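Local coordinates for chitinase (Chromobacterium violaceum, PDB 4TXG), which probably hydrolyses O-glycosyl bonds of chitin as a family 18 glycoside hydrolase and is thought to bind the polymer as well, at residues T687-G692 against V771-K776; S176-S181 against W603-D608; W425-T430 against I436-T441; K526-G531 against N549-S554; V309-E314 against A344-L349. One frame throughout, in Å; residues are numbered along the deposited sequence.

Interaction 1. Residues T687-G692 against V771-K776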
# COMPACT_ATOMS: atom_id res chain seq x y z
N THR A 687 -32.24 -24.81 5.83
CA THR A 687 -33.54 -24.20 5.59
C THR A 687 -33.67 -23.69 4.16
O THR A 687 -32.69 -23.26 3.56
CB THR A 687 -33.80 -22.99 6.51
OG1 THR A 687 -33.06 -21.86 6.04
CG2 THR A 687 -33.38 -23.28 7.92
N THR A 688 -34.88 -23.75 3.61
CA THR A 688 -35.15 -23.10 2.34
C THR A 688 -35.31 -21.60 2.58
O THR A 688 -36.05 -21.19 3.46
CB THR A 688 -36.44 -23.65 1.68
OG1 THR A 688 -36.33 -25.07 1.52
CG2 THR A 688 -36.67 -23.01 0.32
N LEU A 689 -34.59 -20.77 1.82
CA LEU A 689 -34.82 -19.33 1.89
C LEU A 689 -35.97 -18.99 0.95
O LEU A 689 -35.86 -19.20 -0.26
CB LEU A 689 -33.57 -18.55 1.51
CG LEU A 689 -32.27 -18.95 2.21
CD1 LEU A 689 -31.12 -18.09 1.69
CD2 LEU A 689 -32.41 -18.81 3.72
N PRO A 690 -37.08 -18.48 1.50
CA PRO A 690 -38.26 -18.20 0.68
C PRO A 690 -38.03 -17.02 -0.25
O PRO A 690 -37.17 -16.19 0.02
CB PRO A 690 -39.34 -17.84 1.71
CG PRO A 690 -38.80 -18.23 3.04
CD PRO A 690 -37.31 -18.20 2.93
N GLY A 691 -38.81 -16.94 -1.32
CA GLY A 691 -38.79 -15.76 -2.16
C GLY A 691 -39.07 -14.53 -1.31
O GLY A 691 -39.81 -14.61 -0.33
N GLY A 692 -38.45 -13.41 -1.65
CA GLY A 692 -38.59 -12.22 -0.83
C GLY A 692 -37.51 -12.08 0.23
O GLY A 692 -37.38 -11.01 0.84
N VAL A 771 -28.82 -11.24 6.18
CA VAL A 771 -29.88 -11.98 5.52
C VAL A 771 -31.18 -11.68 6.25
O VAL A 771 -31.30 -11.93 7.45
CB VAL A 771 -29.60 -13.50 5.51
CG1 VAL A 771 -30.76 -14.25 4.85
CG2 VAL A 771 -28.28 -13.78 4.79
N GLY A 772 -32.15 -11.13 5.52
CA GLY A 772 -33.44 -10.80 6.09
C GLY A 772 -34.42 -11.91 5.78
O GLY A 772 -34.86 -12.07 4.64
N LEU A 773 -34.76 -12.68 6.80
CA LEU A 773 -35.48 -13.94 6.62
C LEU A 773 -36.67 -14.02 7.56
O LEU A 773 -36.50 -14.03 8.77
CB LEU A 773 -34.52 -15.10 6.87
CG LEU A 773 -35.06 -16.52 6.96
CD1 LEU A 773 -35.77 -16.89 5.67
CD2 LEU A 773 -33.92 -17.49 7.26
N ASN A 774 -37.87 -14.09 6.99
CA ASN A 774 -39.11 -14.17 7.76
C ASN A 774 -39.18 -13.17 8.93
O ASN A 774 -39.51 -13.54 10.05
CB ASN A 774 -39.31 -15.58 8.30
CG ASN A 774 -39.53 -16.59 7.19
OD1 ASN A 774 -39.07 -17.73 7.27
ND2 ASN A 774 -40.23 -16.17 6.14
N GLY A 775 -38.84 -11.91 8.65
CA GLY A 775 -39.00 -10.86 9.64
C GLY A 775 -37.82 -10.63 10.58
O GLY A 775 -37.84 -9.69 11.38
N LYS A 776 -36.79 -11.47 10.48
CA LYS A 776 -35.62 -11.34 11.35
C LYS A 776 -34.36 -11.13 10.51
O LYS A 776 -34.26 -11.64 9.40
CB LYS A 776 -35.48 -12.58 12.24
CG LYS A 776 -34.25 -12.58 13.14
CD LYS A 776 -34.60 -12.97 14.57
CE LYS A 776 -35.06 -14.42 14.68
NZ LYS A 776 -33.92 -15.37 14.77
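Pro690 and Leu773 cross at about a right angle, the leucine pushing one methyl against the ring carbon CD, next to the proline nitrogen. Pro690 CD and Leu773 CD1 are only 3.4 Å apart, tighter than ordinary van der Waals contact. The other branch of the leucine serves a second neighbour: Leu773 CD2 meets Leu689 CD2 at 4.1 Å, again with the two side chains roughly perpendicular. Leu773 can fork between both because its CG lies anti to the backbone N (chi1 170°), which carries the two methyls across to the loop. Leu773 also opens the type I' turn of a tight beta-hairpin joining strands 767-773 and 776-780, closed by Leu773 N to Lys776 O at 2.8 Å and Lys776 N to Leu773 O at 3.1 Å. Asn774 and Gly775 occupy its two central positions. The facing loop leads from strand 678-683 of one sheet to strand 694-700 of another, within the Chitinase C region. Ile657 and Phe695 pack against Leu689, and Ile657 also touches Leu773, so the two leucines are buried. Toward solvent, Asn774 crosses the proline at about a right angle, its ND2 4.0 Å from Pro690 CG.

Interaction 2. Residues S176-S181 against W603-D608. With CS (cesium ion), chain N.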
# COMPACT_ATOMS: atom_id res chain seq x y z
N SER A 176 21.07 3.27 12.76
CA SER A 176 21.28 4.11 13.93
C SER A 176 20.76 5.54 13.75
O SER A 176 20.68 6.28 14.73
CB SER A 176 22.78 4.14 14.27
OG SER A 176 23.55 4.49 13.14
N ASP A 177 20.41 5.92 12.52
CA ASP A 177 19.87 7.26 12.24
C ASP A 177 18.34 7.32 12.31
O ASP A 177 17.74 8.40 12.24
CB ASP A 177 20.32 7.72 10.85
CG ASP A 177 21.83 7.86 10.75
OD1 ASP A 177 22.42 8.44 11.68
OD2 ASP A 177 22.42 7.39 9.75
N ILE A 178 17.72 6.15 12.41
CA ILE A 178 16.27 6.03 12.50
C ILE A 178 15.74 6.67 13.79
O ILE A 178 16.36 6.50 14.85
CB ILE A 178 15.86 4.54 12.44
CG1 ILE A 178 16.18 3.93 11.07
CG2 ILE A 178 14.37 4.35 12.77
CD1 ILE A 178 15.93 2.42 11.01
N PRO A 179 14.63 7.41 13.71
CA PRO A 179 13.98 7.94 14.92
C PRO A 179 13.17 6.86 15.65
O PRO A 179 11.94 6.86 15.62
CB PRO A 179 13.07 9.04 14.38
CG PRO A 179 12.71 8.56 13.00
CD PRO A 179 13.97 7.90 12.48
N TRP A 180 13.88 5.94 16.29
CA TRP A 180 13.25 4.80 16.95
C TRP A 180 12.17 5.18 17.96
O TRP A 180 11.20 4.44 18.13
CB TRP A 180 14.32 3.96 17.64
CG TRP A 180 15.17 3.17 16.69
CD1 TRP A 180 16.31 3.59 16.06
CD2 TRP A 180 14.95 1.83 16.26
NE1 TRP A 180 16.82 2.58 15.27
CE2 TRP A 180 16.00 1.49 15.37
CE3 TRP A 180 13.98 0.87 16.54
CZ2 TRP A 180 16.08 0.24 14.76
CZ3 TRP A 180 14.07 -0.38 15.94
CH2 TRP A 180 15.12 -0.68 15.05
N SER A 181 12.34 6.31 18.63
CA SER A 181 11.40 6.70 19.69
C SER A 181 10.12 7.33 19.13
O SER A 181 9.23 7.70 19.90
CB SER A 181 12.06 7.69 20.66
OG SER A 181 12.28 8.94 20.03
N TRP A 603 7.63 6.47 2.57
CA TRP A 603 8.84 6.14 1.83
C TRP A 603 9.58 7.45 1.59
O TRP A 603 8.99 8.35 0.99
CB TRP A 603 8.48 5.50 0.48
CG TRP A 603 9.68 5.15 -0.31
CD1 TRP A 603 10.47 6.00 -1.04
CD2 TRP A 603 10.27 3.86 -0.43
NE1 TRP A 603 11.52 5.31 -1.60
CE2 TRP A 603 11.41 3.99 -1.26
CE3 TRP A 603 9.94 2.59 0.07
CZ2 TRP A 603 12.23 2.91 -1.59
CZ3 TRP A 603 10.74 1.52 -0.27
CH2 TRP A 603 11.87 1.68 -1.08
N GLU A 604 10.83 7.61 2.04
CA GLU A 604 11.60 6.68 2.86
C GLU A 604 12.22 7.49 4.00
O GLU A 604 12.25 8.72 3.94
CB GLU A 604 12.70 6.00 2.04
CG GLU A 604 13.60 7.04 1.35
CD GLU A 604 14.82 6.45 0.67
OE1 GLU A 604 14.85 6.43 -0.59
OE2 GLU A 604 15.75 6.04 1.38
N LEU A 605 12.73 6.81 5.02
CA LEU A 605 13.27 7.48 6.20
C LEU A 605 14.34 8.53 5.85
O LEU A 605 14.36 9.63 6.41
CB LEU A 605 13.83 6.45 7.17
CG LEU A 605 12.74 5.74 7.99
CD1 LEU A 605 13.23 4.38 8.50
CD2 LEU A 605 12.34 6.62 9.17
N ALA A 606 15.20 8.20 4.89
CA ALA A 606 16.33 9.09 4.56
C ALA A 606 15.91 10.41 3.91
O ALA A 606 16.72 11.32 3.79
CB ALA A 606 17.31 8.36 3.66
N GLY A 607 14.65 10.51 3.49
CA GLY A 607 14.18 11.73 2.87
C GLY A 607 13.68 12.80 3.83
O GLY A 607 13.47 13.95 3.43
N ASP A 608 13.45 12.43 5.09
CA ASP A 608 12.95 13.39 6.09
C ASP A 608 14.07 14.39 6.41
O ASP A 608 15.25 14.10 6.18
CB ASP A 608 12.47 12.66 7.34
CG ASP A 608 11.54 13.50 8.21
OD1 ASP A 608 11.29 14.68 7.89
OD2 ASP A 608 11.06 12.96 9.23
CS CS N . 18.67 8.08 16.57
O HOH W 1 21.43 6.95 17.50
O HOH W 2 18.19 6.18 18.79
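Leu605 makes the apolar contact by straddling Ile178 and Pro179 with its two methyl groups. Leu605 CD1 lies 3.9 Å from Ile178 CG1, while Leu605 CD2 rests 3.9 Å from Pro179 CD. With CG anti to the carbonyl carbon (chi1 -78°), Leu605 extends both methyls to the facing loop, crossing both partners obliquely. Within that loop Ile178 CG2 sits 3.8 Å over one face of the Trp180 indole, off its centre. Phe160 of strand 155-161 touches both Ile178 and Leu605, and Tyr173 touches Pro179 and Leu605, so the junction is buried. Backbone turns present these side chains: Pro179 centres an inverse gamma turn, and Leu605 starts a 3-10 segment just beyond barrel strand 599-603, supported by Gly607 N to Glu604 O at 3.0 Å. The 176-181 loop connects strands 155-161 and 185-193, so the contact lies where first and last strands close the TIM barrel. The peptide between Trp603 and Glu604 is cis, as in other family 18 chitinases. Among polar contacts, Glu604 OE2 forms a salt bridge with Arg164. Cesium is bound by Ser176 O and Ile178 O, each at 3.3 Å, and by two waters.

Interaction 3. Residues W425-T430 against I436-T441. With CS (cesium ion), chain F.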
# COMPACT_ATOMS: atom_id res chain seq x y z
N TRP A 425 -9.08 11.41 -19.92
CA TRP A 425 -9.76 10.13 -20.15
C TRP A 425 -11.28 10.22 -19.98
O TRP A 425 -11.96 9.19 -19.99
CB TRP A 425 -9.24 9.05 -19.20
CG TRP A 425 -7.76 8.82 -19.23
CD1 TRP A 425 -6.92 8.80 -18.16
CD2 TRP A 425 -6.95 8.58 -20.39
NE1 TRP A 425 -5.63 8.56 -18.57
CE2 TRP A 425 -5.62 8.42 -19.93
CE3 TRP A 425 -7.20 8.48 -21.76
CZ2 TRP A 425 -4.56 8.18 -20.80
CZ3 TRP A 425 -6.15 8.23 -22.62
CH2 TRP A 425 -4.84 8.09 -22.13
N ASN A 426 -11.79 11.44 -19.82
CA ASN A 426 -13.22 11.73 -19.73
C ASN A 426 -13.89 11.17 -18.47
O ASN A 426 -15.09 10.91 -18.46
CB ASN A 426 -13.96 11.20 -20.96
CG ASN A 426 -15.25 11.93 -21.23
OD1 ASN A 426 -15.30 13.16 -21.18
ND2 ASN A 426 -16.31 11.19 -21.54
N VAL A 427 -13.10 11.01 -17.41
CA VAL A 427 -13.61 10.43 -16.17
C VAL A 427 -14.65 11.31 -15.48
O VAL A 427 -15.66 10.81 -14.98
CB VAL A 427 -12.43 10.13 -15.22
CG1 VAL A 427 -12.91 9.84 -13.81
CG2 VAL A 427 -11.61 8.95 -15.77
N TYR A 428 -14.42 12.63 -15.44
CA TYR A 428 -15.36 13.50 -14.74
C TYR A 428 -16.67 13.63 -15.49
O TYR A 428 -17.72 13.79 -14.89
CB TYR A 428 -14.77 14.89 -14.51
CG TYR A 428 -13.57 14.92 -13.59
CD1 TYR A 428 -13.68 14.53 -12.26
CD2 TYR A 428 -12.34 15.37 -14.04
CE1 TYR A 428 -12.59 14.57 -11.41
CE2 TYR A 428 -11.25 15.42 -13.20
CZ TYR A 428 -11.37 15.02 -11.89
OH TYR A 428 -10.27 15.07 -11.07
N SER A 429 -16.60 13.57 -16.82
CA SER A 429 -17.76 13.84 -17.65
C SER A 429 -18.67 12.63 -17.91
O SER A 429 -19.81 12.81 -18.31
CB SER A 429 -17.32 14.42 -18.99
OG SER A 429 -16.62 15.64 -18.79
N THR A 430 -18.18 11.42 -17.69
CA THR A 430 -19.02 10.26 -18.01
C THR A 430 -20.01 10.05 -16.86
O THR A 430 -19.61 9.92 -15.69
CB THR A 430 -18.18 8.98 -18.30
OG1 THR A 430 -19.06 7.88 -18.59
CG2 THR A 430 -17.29 8.62 -17.13
N ILE A 436 -17.04 10.97 -9.38
CA ILE A 436 -16.00 10.49 -8.48
C ILE A 436 -14.66 10.47 -9.20
O ILE A 436 -14.50 9.76 -10.19
CB ILE A 436 -16.34 9.09 -7.96
CG1 ILE A 436 -17.63 9.16 -7.12
CG2 ILE A 436 -15.17 8.52 -7.14
CD1 ILE A 436 -17.98 7.88 -6.42
N GLY A 437 -13.71 11.26 -8.71
CA GLY A 437 -12.34 11.20 -9.21
C GLY A 437 -11.49 10.34 -8.28
O GLY A 437 -11.62 10.47 -7.07
N TYR A 438 -10.63 9.48 -8.82
CA TYR A 438 -10.04 8.43 -7.98
C TYR A 438 -8.53 8.50 -7.74
O TYR A 438 -8.01 7.68 -6.99
CB TYR A 438 -10.37 7.05 -8.57
CG TYR A 438 -9.93 6.89 -10.01
CD1 TYR A 438 -8.64 6.48 -10.32
CD2 TYR A 438 -10.81 7.17 -11.04
CE1 TYR A 438 -8.24 6.35 -11.64
CE2 TYR A 438 -10.42 7.03 -12.36
CZ TYR A 438 -9.15 6.63 -12.65
OH TYR A 438 -8.77 6.50 -13.97
N LEU A 439 -7.83 9.45 -8.35
CA LEU A 439 -6.38 9.53 -8.18
C LEU A 439 -6.02 10.32 -6.93
O LEU A 439 -5.41 11.39 -6.99
CB LEU A 439 -5.71 10.17 -9.41
CG LEU A 439 -5.61 9.28 -10.66
CD1 LEU A 439 -4.88 10.00 -11.78
CD2 LEU A 439 -4.90 7.97 -10.31
N ASN A 440 -6.40 9.78 -5.78
CA ASN A 440 -6.15 10.48 -4.52
C ASN A 440 -6.20 9.53 -3.35
O ASN A 440 -6.79 8.45 -3.43
CB ASN A 440 -7.16 11.63 -4.34
CG ASN A 440 -8.60 11.15 -4.38
OD1 ASN A 440 -9.16 10.75 -3.36
ND2 ASN A 440 -9.21 11.18 -5.57
N THR A 441 -5.55 9.93 -2.26
CA THR A 441 -5.40 9.13 -1.06
C THR A 441 -6.74 8.73 -0.45
O THR A 441 -6.94 7.58 -0.04
CB THR A 441 -4.56 9.91 -0.02
OG1 THR A 441 -3.29 10.22 -0.61
CG2 THR A 441 -4.34 9.10 1.26
CS CS F . -13.82 14.78 -18.01
O HOH W 3 -16.14 11.11 -12.35
O HOH W 4 -13.43 17.60 -16.99
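Val427 and Tyr438 pack across a loop connecting helices 420-424 and 441-448, just after a Schellman motif with Asn426 as its C-prime residue ends the first helix. The tight side is apolar and buried. Val427 CG1 sits 4.0 Å from Tyr438 CE2, its side chain crossing the tyrosine at about a right angle, and CG2 lies near the same ring carbon. Tyr438 turns its ring back to the valine with CG between the backbone N and the carbonyl carbon (chi1 56°). Next to it, Tyr428 CE1 approaches Gly437 CA at 4.0 Å, and the hydroxyl of Tyr428 is engaged by Asp415 OD1. Leu422 touches Val427, Tyr428 and Tyr438, while Leu761, from the Chitinase C region, packs on Ile436 and Tyr438. The joint is looser where a water lies between the backbones: it is 2.7 Å from Val427 O, to which it can donate, and within reach of a weaker bond to Ile436 O, with more acceptors nearby than it has protons. On the outer side Asn426 and Ser429 are exposed, and cesium is held by Ser429 OG at 3.0 Å and a water. At the far end Asn440, the N-cap of helix 441-448, donates from ND2 to Gly437 O at 2.9 Å, approaching from above the carbonyl plane.

Interaction 4. Residues K526-G531 against N549-S554. With CS (cesium ion), chain C.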
# COMPACT_ATOMS: atom_id res chain seq x y z
N LYS A 526 13.61 21.50 0.34
CA LYS A 526 13.57 22.60 1.29
C LYS A 526 14.72 23.58 1.05
O LYS A 526 14.54 24.80 1.20
CB LYS A 526 13.58 22.07 2.74
CG LYS A 526 12.22 21.50 3.17
CD LYS A 526 11.24 22.64 3.39
CE LYS A 526 9.79 22.26 3.15
NZ LYS A 526 8.90 23.49 3.23
N ASN A 527 15.89 23.08 0.68
CA ASN A 527 16.99 23.96 0.30
C ASN A 527 16.69 24.74 -0.98
O ASN A 527 16.99 25.93 -1.07
CB ASN A 527 18.30 23.18 0.16
CG ASN A 527 18.92 22.83 1.50
OD1 ASN A 527 18.74 23.57 2.48
ND2 ASN A 527 19.64 21.72 1.56
N LEU A 528 16.10 24.09 -1.97
CA LEU A 528 15.78 24.79 -3.22
C LEU A 528 14.82 25.94 -2.95
O LEU A 528 14.98 27.03 -3.51
CB LEU A 528 15.18 23.83 -4.26
CG LEU A 528 16.17 22.80 -4.82
CD1 LEU A 528 15.47 21.91 -5.84
CD2 LEU A 528 17.38 23.50 -5.44
N GLU A 529 13.84 25.69 -2.09
CA GLU A 529 12.87 26.70 -1.67
C GLU A 529 13.59 27.90 -1.03
O GLU A 529 13.20 29.06 -1.22
CB GLU A 529 11.86 26.08 -0.68
CG GLU A 529 10.75 27.03 -0.23
CD GLU A 529 9.85 26.45 0.87
OE1 GLU A 529 9.90 25.22 1.12
OE2 GLU A 529 9.08 27.23 1.48
N LYS A 530 14.65 27.60 -0.29
CA LYS A 530 15.44 28.60 0.41
C LYS A 530 16.46 29.29 -0.47
O LYS A 530 17.10 30.26 -0.05
CB LYS A 530 16.16 27.97 1.60
CG LYS A 530 15.27 27.59 2.75
CD LYS A 530 15.12 28.75 3.72
CE LYS A 530 16.48 29.25 4.16
NZ LYS A 530 16.41 30.09 5.40
N GLY A 531 16.64 28.79 -1.69
CA GLY A 531 17.65 29.33 -2.59
C GLY A 531 19.05 28.82 -2.30
O GLY A 531 20.05 29.50 -2.59
N ASN A 549 23.18 21.74 -13.10
CA ASN A 549 23.39 21.51 -11.68
C ASN A 549 23.52 22.80 -10.87
O ASN A 549 23.83 22.77 -9.68
CB ASN A 549 24.64 20.65 -11.46
CG ASN A 549 24.51 19.30 -12.12
OD1 ASN A 549 23.42 18.73 -12.19
ND2 ASN A 549 25.63 18.76 -12.61
N GLN A 550 23.26 23.93 -11.52
CA GLN A 550 23.32 25.22 -10.86
C GLN A 550 21.92 25.71 -10.51
O GLN A 550 20.95 25.37 -11.18
CB GLN A 550 24.05 26.23 -11.73
CG GLN A 550 25.48 25.81 -12.09
CD GLN A 550 26.04 26.59 -13.26
OE1 GLN A 550 25.47 27.59 -13.69
NE2 GLN A 550 27.17 26.13 -13.79
N LEU A 551 21.82 26.51 -9.46
CA LEU A 551 20.54 27.07 -9.07
C LEU A 551 20.23 28.30 -9.92
O LEU A 551 20.89 29.33 -9.80
CB LEU A 551 20.54 27.41 -7.58
CG LEU A 551 19.21 27.12 -6.86
CD1 LEU A 551 19.43 26.93 -5.38
CD2 LEU A 551 18.22 28.26 -7.11
N THR A 552 19.23 28.17 -10.78
CA THR A 552 18.78 29.29 -11.61
C THR A 552 17.30 29.56 -11.38
O THR A 552 16.52 28.65 -11.11
CB THR A 552 19.03 29.02 -13.11
OG1 THR A 552 18.44 27.76 -13.47
CG2 THR A 552 20.52 28.97 -13.40
N GLY A 553 16.91 30.83 -11.47
CA GLY A 553 15.53 31.21 -11.22
C GLY A 553 15.18 31.12 -9.75
O GLY A 553 16.07 31.09 -8.89
N SER A 554 13.89 31.09 -9.46
CA SER A 554 13.42 31.03 -8.08
C SER A 554 12.40 29.91 -7.91
O SER A 554 11.46 29.79 -8.70
CB SER A 554 12.81 32.37 -7.67
OG SER A 554 12.16 32.26 -6.41
CS CS C . 11.87 31.12 -3.04
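Leu551 presses one methyl, CD1, against the end of helix 522-530, where Gly531 forms a Schellman motif. This region lies between barrel strand 457-462 and helix 582-594, and with its small antiparallel sheet probably corresponds to the insertion domain of family 18 chitinases. In the first shell, Leu551 CD1 is 3.6 Å from Gly531 C, so the methyl rests on the glycine backbone. An off-staggered chi1 of -142° in Leu551 accompanies this placement. The same methyl meets Leu528 CD2 at 4.0 Å, the two leucine side chains crossing at a slant. No hydrogen bond links the segments directly.

The next shell fixes the helix end. Gly531 N bonds Leu528 O at 3.0 Å, and the positive phi of Gly531 then turns the chain out of the helix, the Schellman geometry. Cesium bridges the segments farther along: Glu529 O binds it at 3.0 Å, Ser554 OG lies at a long 3.6 Å, and Tyr555 O adds another ligand.

Further out, helix and loop are each anchored: Asn527 OD1 accepts from Tyr622 N and its ND2 bonds Tyr536 OH, while Thr552 O ties the loop of Leu551 to the small sheet by accepting from Asn570 ND2. Lys526 forms salt bridges to both Glu529 and Asp581. Within the helix, Lys526 NZ donates to the syn lone pair of Glu529 OE1 at 2.9 Å.

Interaction 5. Residues V309-E314 against A344-L349. With CS (cesium ion), chain D.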
# COMPACT_ATOMS: atom_id res chain seq x y z
N VAL A 309 6.65 -10.13 7.67
CA VAL A 309 7.02 -10.01 6.26
C VAL A 309 6.07 -9.03 5.59
O VAL A 309 4.85 -9.10 5.82
CB VAL A 309 6.96 -11.38 5.54
CG1 VAL A 309 7.31 -11.24 4.07
CG2 VAL A 309 7.92 -12.35 6.20
N ASP A 310 6.62 -8.13 4.78
CA ASP A 310 5.85 -7.15 4.04
C ASP A 310 5.96 -7.49 2.56
O ASP A 310 7.04 -7.43 1.97
CB ASP A 310 6.37 -5.74 4.33
CG ASP A 310 5.67 -4.66 3.53
OD1 ASP A 310 4.44 -4.50 3.69
OD2 ASP A 310 6.37 -3.96 2.76
N ILE A 311 4.86 -7.92 1.95
CA ILE A 311 4.88 -8.33 0.56
C ILE A 311 4.65 -7.13 -0.34
O ILE A 311 3.59 -6.52 -0.30
CB ILE A 311 3.81 -9.41 0.28
CG1 ILE A 311 4.05 -10.64 1.15
CG2 ILE A 311 3.77 -9.76 -1.21
CD1 ILE A 311 5.41 -11.35 0.88
N ASP A 312 5.65 -6.79 -1.15
CA ASP A 312 5.57 -5.64 -2.04
C ASP A 312 5.65 -6.12 -3.50
O ASP A 312 6.59 -5.82 -4.23
CB ASP A 312 6.69 -4.65 -1.72
CG ASP A 312 6.53 -3.33 -2.44
OD1 ASP A 312 5.57 -3.17 -3.25
OD2 ASP A 312 7.36 -2.43 -2.21
N PHE A 313 4.63 -6.88 -3.88
CA PHE A 313 4.50 -7.48 -5.21
C PHE A 313 3.89 -6.43 -6.14
O PHE A 313 2.71 -6.11 -6.02
CB PHE A 313 3.64 -8.75 -5.06
CG PHE A 313 3.42 -9.57 -6.32
CD1 PHE A 313 3.72 -9.11 -7.60
CD2 PHE A 313 2.85 -10.84 -6.20
CE1 PHE A 313 3.47 -9.90 -8.73
CE2 PHE A 313 2.61 -11.64 -7.31
CZ PHE A 313 2.91 -11.16 -8.58
N GLU A 314 4.70 -5.89 -7.06
CA GLU A 314 4.23 -4.85 -7.96
C GLU A 314 4.22 -5.33 -9.42
O GLU A 314 5.23 -5.18 -10.11
CB GLU A 314 5.11 -3.58 -7.83
CG GLU A 314 5.21 -3.06 -6.37
CD GLU A 314 5.93 -1.71 -6.20
OE1 GLU A 314 6.31 -1.07 -7.20
OE2 GLU A 314 6.11 -1.29 -5.04
N ALA A 344 -3.28 -17.42 -3.35
CA ALA A 344 -2.60 -18.62 -2.87
C ALA A 344 -1.33 -18.29 -2.07
O ALA A 344 -1.04 -18.91 -1.05
CB ALA A 344 -2.26 -19.55 -4.03
N LEU A 345 -0.57 -17.31 -2.56
CA LEU A 345 0.63 -16.86 -1.85
C LEU A 345 0.28 -16.37 -0.43
O LEU A 345 0.88 -16.80 0.55
CB LEU A 345 1.33 -15.74 -2.63
CG LEU A 345 2.46 -15.05 -1.88
CD1 LEU A 345 3.58 -16.06 -1.59
CD2 LEU A 345 3.00 -13.85 -2.65
N LEU A 346 -0.71 -15.49 -0.33
CA LEU A 346 -1.04 -14.91 0.97
C LEU A 346 -1.67 -15.93 1.91
O LEU A 346 -1.38 -15.92 3.11
CB LEU A 346 -1.98 -13.71 0.78
CG LEU A 346 -1.37 -12.54 -0.01
CD1 LEU A 346 -2.35 -11.38 -0.12
CD2 LEU A 346 -0.06 -12.08 0.64
N GLN A 347 -2.51 -16.81 1.38
CA GLN A 347 -3.14 -17.84 2.23
C GLN A 347 -2.09 -18.79 2.79
O GLN A 347 -2.14 -19.18 3.96
CB GLN A 347 -4.20 -18.63 1.45
CG GLN A 347 -4.87 -19.67 2.32
CD GLN A 347 -6.12 -20.26 1.70
OE1 GLN A 347 -6.60 -19.79 0.67
NE2 GLN A 347 -6.67 -21.29 2.34
N THR A 348 -1.11 -19.14 1.96
CA THR A 348 -0.07 -20.07 2.38
C THR A 348 0.91 -19.41 3.35
O THR A 348 1.33 -20.01 4.34
CB THR A 348 0.71 -20.62 1.16
OG1 THR A 348 -0.22 -21.20 0.24
CG2 THR A 348 1.71 -21.70 1.60
N LEU A 349 1.26 -18.16 3.07
CA LEU A 349 2.11 -17.41 3.98
C LEU A 349 1.45 -17.27 5.36
O LEU A 349 2.10 -17.44 6.39
CB LEU A 349 2.40 -16.04 3.37
CG LEU A 349 3.66 -15.25 3.68
CD1 LEU A 349 4.91 -16.10 3.64
CD2 LEU A 349 3.72 -14.14 2.63
CS CS D . 5.97 1.71 -5.56
O HOH W 5 7.69 0.23 -3.16
O HOH W 6 8.95 2.82 -6.75
O HOH W 7 5.26 1.46 -8.58
O HOH W 8 7.24 2.41 -2.45
O HOH W 9 5.55 4.25 -6.40
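A strand-helix pair of the TIM barrel meets where Ile311 of strand 308-312 packs on Leu345, Leu346 and Leu349 of helix 338-360. The short strand and helix axes run antiparallel at 177°, 11.6 Å apart, as expected of a beta-alpha-beta crossover whose next strand, 365-371, pairs in parallel with the first. Ile311 and Leu349 meet tip to tip, Ile311 CD1 reaching Leu349 CD2 at 3.7 Å. The isoleucine branches share out the rest: its CG2, anti to the backbone N, lies 4.4 Å from Leu345 CD2, and its CG1 lies 4.4 Å from Leu346 CD2. Phe274 of helix 273-278 touches both Ile311 and Leu345. Residues 309-314 include Asp310, Asp312 and Glu314 of the family 18 DxxDxDxE signature, whose closing glutamate is the catalytic acid in relatives. Asp310 points away from the helix and bonds Tyr159, Ser251 and Thr367. Glu314 holds cesium with both carboxylate oxygens, OE2 at 3.0 Å and OE1 at 3.2 Å, joined by Met395 SD and five waters. One of these waters donates to Asp312 OD2 at 2.8 Å. Along the helix, Ala344 O accepts Thr348 OG1 at 2.8 Å and Thr348 N from opposite faces of its plane.

Overall arrangement
Interactions 5, 3 and 4 follow one another along the chain and are all nested within the loop that interaction 2 closes; interaction 1 comes last. Interactions 2 and 5 both involve the parallel barrel, at strands 599-603 and 308-312, with centres 25 Å apart and nearest atoms about 6 Å apart. Interaction 3 lies in the loops after strand 391-395, and interaction 4 in the insertion after strand 457-462, their centres 34 Å apart. Interaction 1 belongs to the beta-sheet Chitinase C region, its centre 69 Å from that of interaction 4, across the chain's centre. The protein thus places its barrel, with the signature strand, between the insertion and this C-terminal region.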